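Local coordinates for protein N-acetylmuramoyl-L-alanine amidase AmiD (PDB 3D2Y) that hydrolyses the amide link between N-acetylmuramoyl residues and L-amino acids in cell-wall glycopeptides, as a zinc-dependent lipoprotein of the Escherichia coli outer membrane, at residues 31-36 with 98-103; 55-60 with 76-81; 205-210 with 249-254. All coordinates share one frame; numbering follows the deposited sequence. Where two conformers were deposited one is given.

Contact 1: 31-36 with 98-103; sequences VLVIHY and DTSIGI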
loop_
_atom_site.group_PDB
_atom_site.type_symbol
_atom_site.label_atom_id
_atom_site.label_comp_id
_atom_site.label_asym_id
_atom_site.label_seq_id
_atom_site.Cartn_x
_atom_site.Cartn_y
_atom_site.Cartn_z
ATOM N N VAL A 31 -0.669 2.800 8.551
ATOM C CA VAL A 31 -0.456 2.298 7.198
ATOM C C VAL A 31 -1.746 1.693 6.629
ATOM O O VAL A 31 -2.509 1.024 7.359
ATOM C CB VAL A 31 0.774 1.306 7.141
ATOM C CG1 VAL A 31 0.927 0.662 5.771
ATOM C CG2 VAL A 31 2.114 2.035 7.549
ATOM N N LEU A 32 -2.013 2.022 5.376
ATOM C CA LEU A 32 -3.129 1.401 4.620
ATOM C C LEU A 32 -2.571 0.617 3.470
ATOM O O LEU A 32 -1.959 1.197 2.547
ATOM C CB LEU A 32 -4.067 2.478 4.089
ATOM C CG LEU A 32 -5.330 2.026 3.364
ATOM C CD1 LEU A 32 -6.119 1.054 4.268
ATOM C CD2 LEU A 32 -6.221 3.206 2.860
ATOM N N VAL A 33 -2.769 -0.704 3.520
ATOM C CA VAL A 33 -2.238 -1.622 2.509
ATOM C C VAL A 33 -3.325 -2.126 1.491
ATOM O O VAL A 33 -4.340 -2.676 1.888
ATOM C CB VAL A 33 -1.560 -2.871 3.144
ATOM C CG1 VAL A 33 -0.973 -3.756 2.055
ATOM C CG2 VAL A 33 -0.449 -2.470 4.127
ATOM N N ILE A 34 -3.057 -1.959 0.196
ATOM C CA ILE A 34 -3.980 -2.414 -0.855
ATOM C C ILE A 34 -3.559 -3.777 -1.421
ATOM O O ILE A 34 -2.391 -3.977 -1.762
ATOM C CB ILE A 34 -4.109 -1.370 -2.007
ATOM C CG1 ILE A 34 -4.390 0.021 -1.424
ATOM C CG2 ILE A 34 -5.241 -1.732 -2.922
ATOM C CD1 ILE A 34 -5.715 0.112 -0.606
ATOM N N HIS A 35 -4.524 -4.691 -1.522
ATOM C CA HIS A 35 -4.300 -6.054 -2.047
ATOM C C HIS A 35 -5.260 -6.347 -3.171
ATOM O O HIS A 35 -6.330 -5.701 -3.232
ATOM C CB HIS A 35 -4.615 -7.117 -0.957
ATOM C CG HIS A 35 -3.793 -6.999 0.296
ATOM N ND1 HIS A 35 -2.643 -7.735 0.494
ATOM C CD2 HIS A 35 -3.981 -6.270 1.422
ATOM C CE1 HIS A 35 -2.137 -7.432 1.676
ATOM N NE2 HIS A 35 -2.919 -6.531 2.252
ATOM N N TYR A 36 -4.944 -7.335 -4.010
ATOM C CA TYR A 36 -6.002 -8.080 -4.743
ATOM C C TYR A 36 -6.124 -9.520 -4.228
ATOM O O TYR A 36 -5.187 -10.072 -3.626
ATOM C CB TYR A 36 -5.892 -8.055 -6.303
ATOM C CG TYR A 36 -4.578 -8.541 -6.886
ATOM C CD1 TYR A 36 -4.057 -9.818 -6.587
ATOM C CD2 TYR A 36 -3.824 -7.712 -7.739
ATOM C CE1 TYR A 36 -2.821 -10.223 -7.091
ATOM C CE2 TYR A 36 -2.595 -8.140 -8.284
ATOM C CZ TYR A 36 -2.093 -9.390 -7.937
ATOM O OH TYR A 36 -0.867 -9.834 -8.438
ATOM N N ASP A 98 0.714 -5.232 12.392
ATOM C CA ASP A 98 0.557 -4.589 13.706
ATOM C C ASP A 98 0.012 -3.176 13.556
ATOM O O ASP A 98 -0.723 -2.725 14.381
ATOM C CB ASP A 98 1.903 -4.487 14.460
ATOM C CG ASP A 98 2.460 -5.833 14.831
ATOM O OD1 ASP A 98 1.776 -6.846 14.572
ATOM O OD2 ASP A 98 3.560 -5.887 15.392
ATOM N N THR A 99 0.472 -2.463 12.541
ATOM C CA THR A 99 0.177 -1.053 12.377
ATOM C C THR A 99 -0.611 -0.694 11.114
ATOM O O THR A 99 -0.672 0.479 10.758
ATOM C CB THR A 99 1.498 -0.196 12.440
ATOM O OG1 THR A 99 2.381 -0.569 11.358
ATOM C CG2 THR A 99 2.228 -0.414 13.816
ATOM N N SER A 100 -1.211 -1.670 10.441
ATOM C CA SER A 100 -1.887 -1.342 9.202
ATOM C C SER A 100 -3.309 -1.800 9.179
ATOM O O SER A 100 -3.728 -2.664 9.972
ATOM C CB SER A 100 -1.141 -1.934 8.012
ATOM O OG SER A 100 -1.298 -3.365 7.948
ATOM N N ILE A 101 -4.053 -1.176 8.281
ATOM C CA ILE A 101 -5.354 -1.693 7.834
ATOM C C ILE A 101 -5.170 -2.294 6.450
ATOM O O ILE A 101 -4.440 -1.760 5.651
ATOM C CB ILE A 101 -6.386 -0.558 7.857
ATOM C CG1 ILE A 101 -6.766 -0.319 9.318
ATOM C CG2 ILE A 101 -7.623 -0.934 7.051
ATOM C CD1 ILE A 101 -7.641 0.821 9.566
ATOM N N GLY A 102 -5.811 -3.442 6.192
ATOM C CA GLY A 102 -5.624 -4.156 4.926
ATOM C C GLY A 102 -6.951 -4.149 4.210
ATOM O O GLY A 102 -7.981 -4.465 4.801
ATOM N N ILE A 103 -6.925 -3.688 2.970
ATOM C CA ILE A 103 -8.089 -3.752 2.074
ATOM C C ILE A 103 -7.812 -4.710 0.943
ATOM O O ILE A 103 -6.854 -4.512 0.165
ATOM C CB ILE A 103 -8.488 -2.365 1.533
ATOM C CG1 ILE A 103 -8.915 -1.477 2.708
ATOM C CG2 ILE A 103 -9.661 -2.492 0.515
ATOM C CD1 ILE A 103 -9.085 -0.049 2.321
#

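Contact 2: 55-60 with 76-81; sequences SHYLVP and VPEQEL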
loop_
_atom_site.group_PDB
_atom_site.type_symbol
_atom_site.label_atom_id
_atom_site.label_comp_id
_atom_site.label_asym_id
_atom_site.label_seq_id
_atom_site.Cartn_x
_atom_site.Cartn_y
_atom_site.Cartn_z
ATOM N N SER A 55 -8.307 -9.978 6.133
ATOM C CA SER A 55 -8.115 -8.540 5.899
ATOM C C SER A 55 -9.254 -7.819 6.588
ATOM O O SER A 55 -10.280 -8.439 6.922
ATOM C CB SER A 55 -8.099 -8.209 4.401
ATOM O OG SER A 55 -9.335 -8.589 3.798
ATOM N N HIS A 56 -9.105 -6.512 6.785
ATOM C CA HIS A 56 -10.187 -5.725 7.403
ATOM C C HIS A 56 -11.357 -5.504 6.480
ATOM O O HIS A 56 -12.499 -5.593 6.912
ATOM C CB HIS A 56 -9.684 -4.396 7.904
ATOM C CG HIS A 56 -8.590 -4.517 8.908
ATOM N ND1 HIS A 56 -7.247 -4.563 8.569
ATOM C CD2 HIS A 56 -8.643 -4.598 10.262
ATOM C CE1 HIS A 56 -6.528 -4.676 9.670
ATOM N NE2 HIS A 56 -7.350 -4.700 10.713
ATOM N N TYR A 57 -11.070 -5.260 5.195
ATOM C CA TYR A 57 -12.123 -5.062 4.211
ATOM C C TYR A 57 -11.935 -5.936 2.960
ATOM O O TYR A 57 -10.815 -6.294 2.558
ATOM C CB TYR A 57 -12.210 -3.579 3.839
ATOM C CG TYR A 57 -12.442 -2.659 5.003
ATOM C CD1 TYR A 57 -13.741 -2.403 5.446
ATOM C CD2 TYR A 57 -11.381 -2.043 5.651
ATOM C CE1 TYR A 57 -13.976 -1.552 6.516
ATOM C CE2 TYR A 57 -11.595 -1.184 6.746
ATOM C CZ TYR A 57 -12.912 -0.961 7.158
ATOM O OH TYR A 57 -13.254 -0.140 8.189
ATOM N N LEU A 58 -13.061 -6.340 2.410
ATOM C CA LEU A 58 -13.111 -7.031 1.130
ATOM C C LEU A 58 -14.104 -6.307 0.190
ATOM O O LEU A 58 -15.321 -6.223 0.493
ATOM C CB LEU A 58 -13.503 -8.511 1.326
ATOM C CG LEU A 58 -13.737 -9.403 0.082
ATOM C CD1 LEU A 58 -12.471 -9.571 -0.801
ATOM C CD2 LEU A 58 -14.222 -10.777 0.538
ATOM N N VAL A 59 -13.581 -5.772 -0.923
ATOM C CA VAL A 59 -14.386 -5.016 -1.886
ATOM C C VAL A 59 -14.674 -5.901 -3.116
ATOM O O VAL A 59 -13.734 -6.302 -3.790
ATOM C CB VAL A 59 -13.691 -3.705 -2.355
ATOM C CG1 VAL A 59 -14.720 -2.838 -3.152
ATOM C CG2 VAL A 59 -13.144 -2.898 -1.103
ATOM N N PRO A 60 -15.968 -6.207 -3.404
ATOM C CA PRO A 60 -16.215 -6.985 -4.632
ATOM C C PRO A 60 -15.733 -6.226 -5.891
ATOM O O PRO A 60 -15.552 -5.016 -5.866
ATOM C CB PRO A 60 -17.752 -7.138 -4.652
ATOM C CG PRO A 60 -18.218 -6.868 -3.306
ATOM C CD PRO A 60 -17.231 -5.864 -2.729
ATOM N N VAL A 76 -12.859 -7.681 9.975
ATOM C CA VAL A 76 -12.019 -7.570 11.168
ATOM C C VAL A 76 -12.144 -6.142 11.678
ATOM O O VAL A 76 -12.002 -5.215 10.880
ATOM C CB VAL A 76 -10.502 -7.902 10.923
ATOM C CG1 VAL A 76 -9.626 -7.601 12.220
ATOM C CG2 VAL A 76 -10.296 -9.344 10.438
ATOM N N PRO A 77 -12.491 -5.969 12.985
ATOM C CA PRO A 77 -12.537 -4.608 13.576
ATOM C C PRO A 77 -11.167 -3.943 13.394
ATOM O O PRO A 77 -10.142 -4.607 13.514
ATOM C CB PRO A 77 -12.831 -4.867 15.060
ATOM C CG PRO A 77 -13.499 -6.216 15.102
ATOM C CD PRO A 77 -12.792 -7.003 13.993
ATOM N N GLU A 78 -11.182 -2.645 13.082
ATOM C CA GLU A 78 -9.975 -1.896 12.719
ATOM C C GLU A 78 -9.047 -1.843 13.914
ATOM O O GLU A 78 -7.845 -1.718 13.729
ATOM C CB GLU A 78 -10.303 -0.452 12.286
ATOM C CG GLU A 78 -11.026 -0.290 10.937
ATOM C CD GLU A 78 -11.156 1.186 10.473
ATOM O OE1 GLU A 78 -10.956 2.104 11.301
ATOM O OE2 GLU A 78 -11.464 1.405 9.281
ATOM N N GLN A 79 -9.611 -1.932 15.126
ATOM C CA GLN A 79 -8.844 -1.894 16.375
ATOM C C GLN A 79 -7.918 -3.099 16.465
ATOM O O GLN A 79 -6.957 -3.085 17.189
ATOM C CB GLN A 79 -9.792 -1.927 17.580
ATOM C CG GLN A 79 -10.279 -3.352 17.904
ATOM C CD GLN A 79 -11.617 -3.433 18.578
ATOM O OE1 GLN A 79 -12.419 -4.322 18.273
ATOM N NE2 GLN A 79 -11.876 -2.518 19.508
ATOM N N GLU A 80 -8.275 -4.153 15.741
ATOM C CA GLU A 80 -7.551 -5.409 15.775
ATOM C C GLU A 80 -6.714 -5.554 14.518
ATOM O O GLU A 80 -7.054 -4.997 13.480
ATOM C CB GLU A 80 -8.528 -6.578 15.905
ATOM C CG GLU A 80 -9.134 -6.719 17.308
ATOM C CD GLU A 80 -9.673 -8.085 17.514
ATOM O OE1 GLU A 80 -9.165 -8.780 18.424
ATOM O OE2 GLU A 80 -10.578 -8.477 16.748
ATOM N N LEU A 81 -5.615 -6.288 14.609
ATOM C CA LEU A 81 -4.870 -6.630 13.399
ATOM C C LEU A 81 -5.477 -7.802 12.633
ATOM O O LEU A 81 -6.066 -8.743 13.217
ATOM C CB LEU A 81 -3.382 -6.882 13.721
ATOM C CG LEU A 81 -2.940 -8.064 14.568
ATOM C CD1 LEU A 81 -2.918 -9.293 13.675
ATOM C CD2 LEU A 81 -1.562 -7.797 15.128
#

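Contact 3: 205-210 with 249-254; sequences ELLARY and AIAEAL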
loop_
_atom_site.group_PDB
_atom_site.type_symbol
_atom_site.label_atom_id
_atom_site.label_comp_id
_atom_site.label_asym_id
_atom_site.label_seq_id
_atom_site.Cartn_x
_atom_site.Cartn_y
_atom_site.Cartn_z
ATOM N N GLU A 205 19.479 2.709 -2.928
ATOM C CA GLU A 205 19.572 3.550 -1.762
ATOM C C GLU A 205 18.329 4.420 -1.612
ATOM O O GLU A 205 17.736 4.469 -0.536
ATOM C CB GLU A 205 20.851 4.399 -1.765
ATOM C CG GLU A 205 20.867 5.402 -0.611
ATOM C CD GLU A 205 22.034 6.377 -0.659
ATOM O OE1 GLU A 205 23.093 6.044 -1.245
ATOM O OE2 GLU A 205 21.892 7.482 -0.100
ATOM N N LEU A 206 17.945 5.103 -2.692
ATOM C CA LEU A 206 16.782 5.975 -2.697
ATOM C C LEU A 206 15.500 5.180 -2.332
ATOM O O LEU A 206 14.677 5.632 -1.547
ATOM C CB LEU A 206 16.588 6.623 -4.086
ATOM C CG LEU A 206 17.717 7.580 -4.535
ATOM C CD1 LEU A 206 17.374 8.088 -5.920
ATOM C CD2 LEU A 206 17.959 8.783 -3.599
ATOM N N LEU A 207 15.343 4.004 -2.925
ATOM C CA LEU A 207 14.170 3.187 -2.633
ATOM C C LEU A 207 14.137 2.732 -1.188
ATOM O O LEU A 207 13.072 2.787 -0.534
ATOM C CB LEU A 207 14.077 1.991 -3.600
ATOM C CG LEU A 207 14.023 2.412 -5.064
ATOM C CD1 LEU A 207 13.743 1.156 -5.923
ATOM C CD2 LEU A 207 12.990 3.522 -5.323
ATOM N N ALA A 208 15.315 2.358 -0.668
ATOM C CA ALA A 208 15.458 2.001 0.735
ATOM C C ALA A 208 14.948 3.132 1.601
ATOM O O ALA A 208 14.176 2.916 2.530
ATOM C CB ALA A 208 16.941 1.696 1.091
ATOM N N ARG A 209 15.407 4.348 1.312
ATOM C CA ARG A 209 15.070 5.487 2.143
ATOM C C ARG A 209 13.610 5.902 2.019
ATOM O O ARG A 209 13.038 6.394 2.993
ATOM C CB ARG A 209 15.969 6.688 1.848
ATOM C CG ARG A 209 17.486 6.489 2.137
ATOM C CD ARG A 209 17.876 6.400 3.628
ATOM N NE ARG A 209 17.426 5.167 4.276
ATOM C CZ ARG A 209 18.049 3.980 4.227
ATOM N NH1 ARG A 209 19.201 3.820 3.593
ATOM N NH2 ARG A 209 17.510 2.941 4.839
ATOM N N TYR A 210 13.046 5.708 0.827
ATOM C CA TYR A 210 11.614 5.959 0.601
ATOM C C TYR A 210 10.740 4.948 1.376
ATOM O O TYR A 210 9.659 5.309 1.860
ATOM C CB TYR A 210 11.216 6.061 -0.890
ATOM C CG TYR A 210 9.742 6.470 -1.038
ATOM C CD1 TYR A 210 9.332 7.781 -0.765
ATOM C CD2 TYR A 210 8.754 5.532 -1.362
ATOM C CE1 TYR A 210 8.003 8.147 -0.886
ATOM C CE2 TYR A 210 7.374 5.907 -1.438
ATOM C CZ TYR A 210 7.037 7.216 -1.218
ATOM O OH TYR A 210 5.711 7.595 -1.262
ATOM N N ALA A 249 14.333 9.595 -11.036
ATOM C CA ALA A 249 13.765 10.947 -10.884
ATOM C C ALA A 249 12.476 10.929 -10.065
ATOM O O ALA A 249 12.227 11.825 -9.250
ATOM C CB ALA A 249 13.512 11.585 -12.230
ATOM N N ILE A 250 11.682 9.887 -10.266
ATOM C CA ILE A 250 10.434 9.697 -9.521
ATOM C C ILE A 250 10.730 9.497 -8.044
ATOM O O ILE A 250 10.117 10.166 -7.183
ATOM C CB ILE A 250 9.612 8.543 -10.143
ATOM C CG1 ILE A 250 9.042 9.017 -11.511
ATOM C CG2 ILE A 250 8.491 8.069 -9.195
ATOM C CD1 ILE A 250 8.430 7.875 -12.349
ATOM N N ALA A 251 11.696 8.611 -7.762
ATOM C CA ALA A 251 12.157 8.328 -6.406
ATOM C C ALA A 251 12.666 9.607 -5.757
ATOM O O ALA A 251 12.333 9.879 -4.606
ATOM C CB ALA A 251 13.270 7.267 -6.425
ATOM N N GLU A 252 13.467 10.382 -6.499
ATOM C CA GLU A 252 14.013 11.654 -6.023
ATOM C C GLU A 252 12.942 12.681 -5.707
ATOM O O GLU A 252 13.035 13.381 -4.673
ATOM C CB GLU A 252 15.046 12.220 -7.010
ATOM C CG GLU A 252 16.381 11.436 -7.002
ATOM C CD GLU A 252 17.406 11.929 -8.033
ATOM O OE1 GLU A 252 17.058 12.045 -9.232
ATOM O OE2 GLU A 252 18.563 12.218 -7.628
ATOM N N ALA A 253 11.939 12.774 -6.592
ATOM C CA ALA A 253 10.792 13.670 -6.389
ATOM C C ALA A 253 9.864 13.219 -5.239
ATOM O O ALA A 253 9.402 14.065 -4.444
ATOM C CB ALA A 253 10.012 13.854 -7.662
ATOM N N LEU A 254 9.569 11.920 -5.140
ATOM C CA LEU A 254 8.933 11.381 -3.921
ATOM C C LEU A 254 9.638 11.686 -2.593
ATOM O O LEU A 254 8.998 12.142 -1.629
ATOM C CB LEU A 254 8.723 9.861 -4.035
ATOM C CG LEU A 254 7.640 9.468 -5.037
ATOM C CD1 LEU A 254 7.843 8.004 -5.378
ATOM C CD2 LEU A 254 6.217 9.772 -4.517
#

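Contact 1: 31-36 with 98-103
The His35 imidazole meets segment 98-103 with its edge: Ile103 O lies in the ring plane, 3.6 Å from His35 CD2, and Gly102 CA sits along the same margin. Two further rings pack on it, His151 edge-to-face and His84 roughly perpendicular, with His84 ND1 hydrogen-bonded to His35 NE2. His35 is a ligand of the catalytic zinc and lies in a parallel strand pair, 31-36 beside 100-103, in the central mixed sheet of this PGRP-type amidase. With CG anti to its carbonyl carbon (chi1 -59°), the imidazole stays beside its own backbone N, which donates to the same Ile103 O at 2.9 Å.

The backbone ladder alternates regularly from one strand to the other. Ile101 N reaches Val31 O, Val33 N reaches Ile101 O at 2.9 Å in an almost straight bond (176°), and Ile103 N reaches Val33 O at 3.0 Å. At the entry, Val31 N to Thr99 O is longer, 3.2 Å, and more bent.

On the face shared with His35, Val31 and Val33 flank Ser100; Val33 CG2 is 4.0 Å from Ser100 CB, and Ser100 OG turns to Leu96 O. On the other face Leu32, Ile101 and Ile103 pack against helix 124-141. There Leu32 CD1 touches both isoleucines, 3.7 Å from Ile101 CG2 and 3.7 Å from Ile103 CD1.

Contact 2: 55-60 with 76-81
His56 and Tyr57 reach segment 76-81 as two successive rings, each using its edge. The imidazole of His56 points NE2 at Glu80 O, 2.8 Å away and nearly straight (164°), with the acceptor in the ring plane and the donor in the carbonyl plane. CD2 of the same ring lies 3.5 Å from Val76 O and 3.6 Å from Pro77 O, while Val76 CG1 packs 3.7 Å from His56 CD2. The other ring nitrogen, ND1, takes the backbone N-H of Gly102, so both nitrogens fix the ring's rotation. A leucine in place of His56 would probably leave Glu80 O and Gly102 N without their mates.

Tyr57 and Glu78 meet with ring and carboxylate planes 84° apart. Tyr57 OH donates to Glu78 OE2 at 2.6 Å, on the anti side and 35° out of the carboxylate plane. The Glu78 chain, extended beyond CG, carries the carboxylate that far; Arg140 and Tyr141 of helix 124-141 bind it too.

Glu80 N to Pro77 O, 2.9 Å, closes a type I beta turn, a chain reversal that follows the antiparallel strands 57-59 and 73-74 at the margin of the amidase sheet.

Contact 3: 205-210 with 249-254
Leu206 and Leu207 of segment 205-210 converge on one small residue, Ala251, in the apolar part of this helix pair: Ala251 CB lies 4.1 Å from Leu206 CB and 3.9 Å from Leu207 CD2. The small alanine methyl is consistent with the close backbones here: Leu206 and Ala251 have the closest alpha carbons of the two segments, 6.4 Å apart. The segment axes approach to 9.7 Å, at 35° between their N-to-C directions.

The aromatic contribution comes from Tyr210, one helical turn after Leu206 and thus on the same side of its helix. With CG anti to the backbone N (chi1 -174°), its ring reaches across to Leu254. Leu254 slants across the phenol, with CD1 above one face and CB 3.7 Å from Tyr210 CE1. Another branch of the leucine touches the far end of the phenol, Leu254 CD2 standing 3.9 Å from Tyr210 OH.

A charged residue takes part through its carbon chain alone. Leu206 CD1 rests against the methylene Glu252 CG at 3.7 Å, the two side chains slanting past one another, and the extended glutamate carries its carboxylate onward from that contact. Polar bonding between the two segments is absent. Backbone bonds run along each helix, as from Tyr210 N to Leu206 O and from Leu254 N to Ile250 O.

The pair belongs to the helical C-terminal part of the chain, away from the zinc site and the catalytic residues. Phe230 of helix 220-234 packs against both Leu207 and Leu254 and so joins a third helix to the pair. Helix 182-189 covers another side of helix 245-258, with Tyr188 against Ala249 and Glu252, while Tyr210 O at the end of helix 200-210 accepts a hydrogen bond from Arg91.

How the contacts relate
Contacts 1 and 2 share one sheet and touch through strand 100-105, their centres about 9 Å apart. Gly102 links them through both its N and its O: besides the bond to His56, its O lies 3.2 Å from Tyr57 N, a probable hydrogen bond. Asp98 OD1 also packs 3.5 Å from Leu81 CD2. Both contacts border the active site: the side chains of His35 in contact 1 and Ser55 in contact 2 each come within about 3 Å of that of Glu104, the proton acceptor, and His35 also packs on the backbone of the bound peptide. Contact 3 follows later in the chain, its centre about 22 Å from that of contact 1 and 30 Å from that of contact 2, across the molecule's centre from the latter.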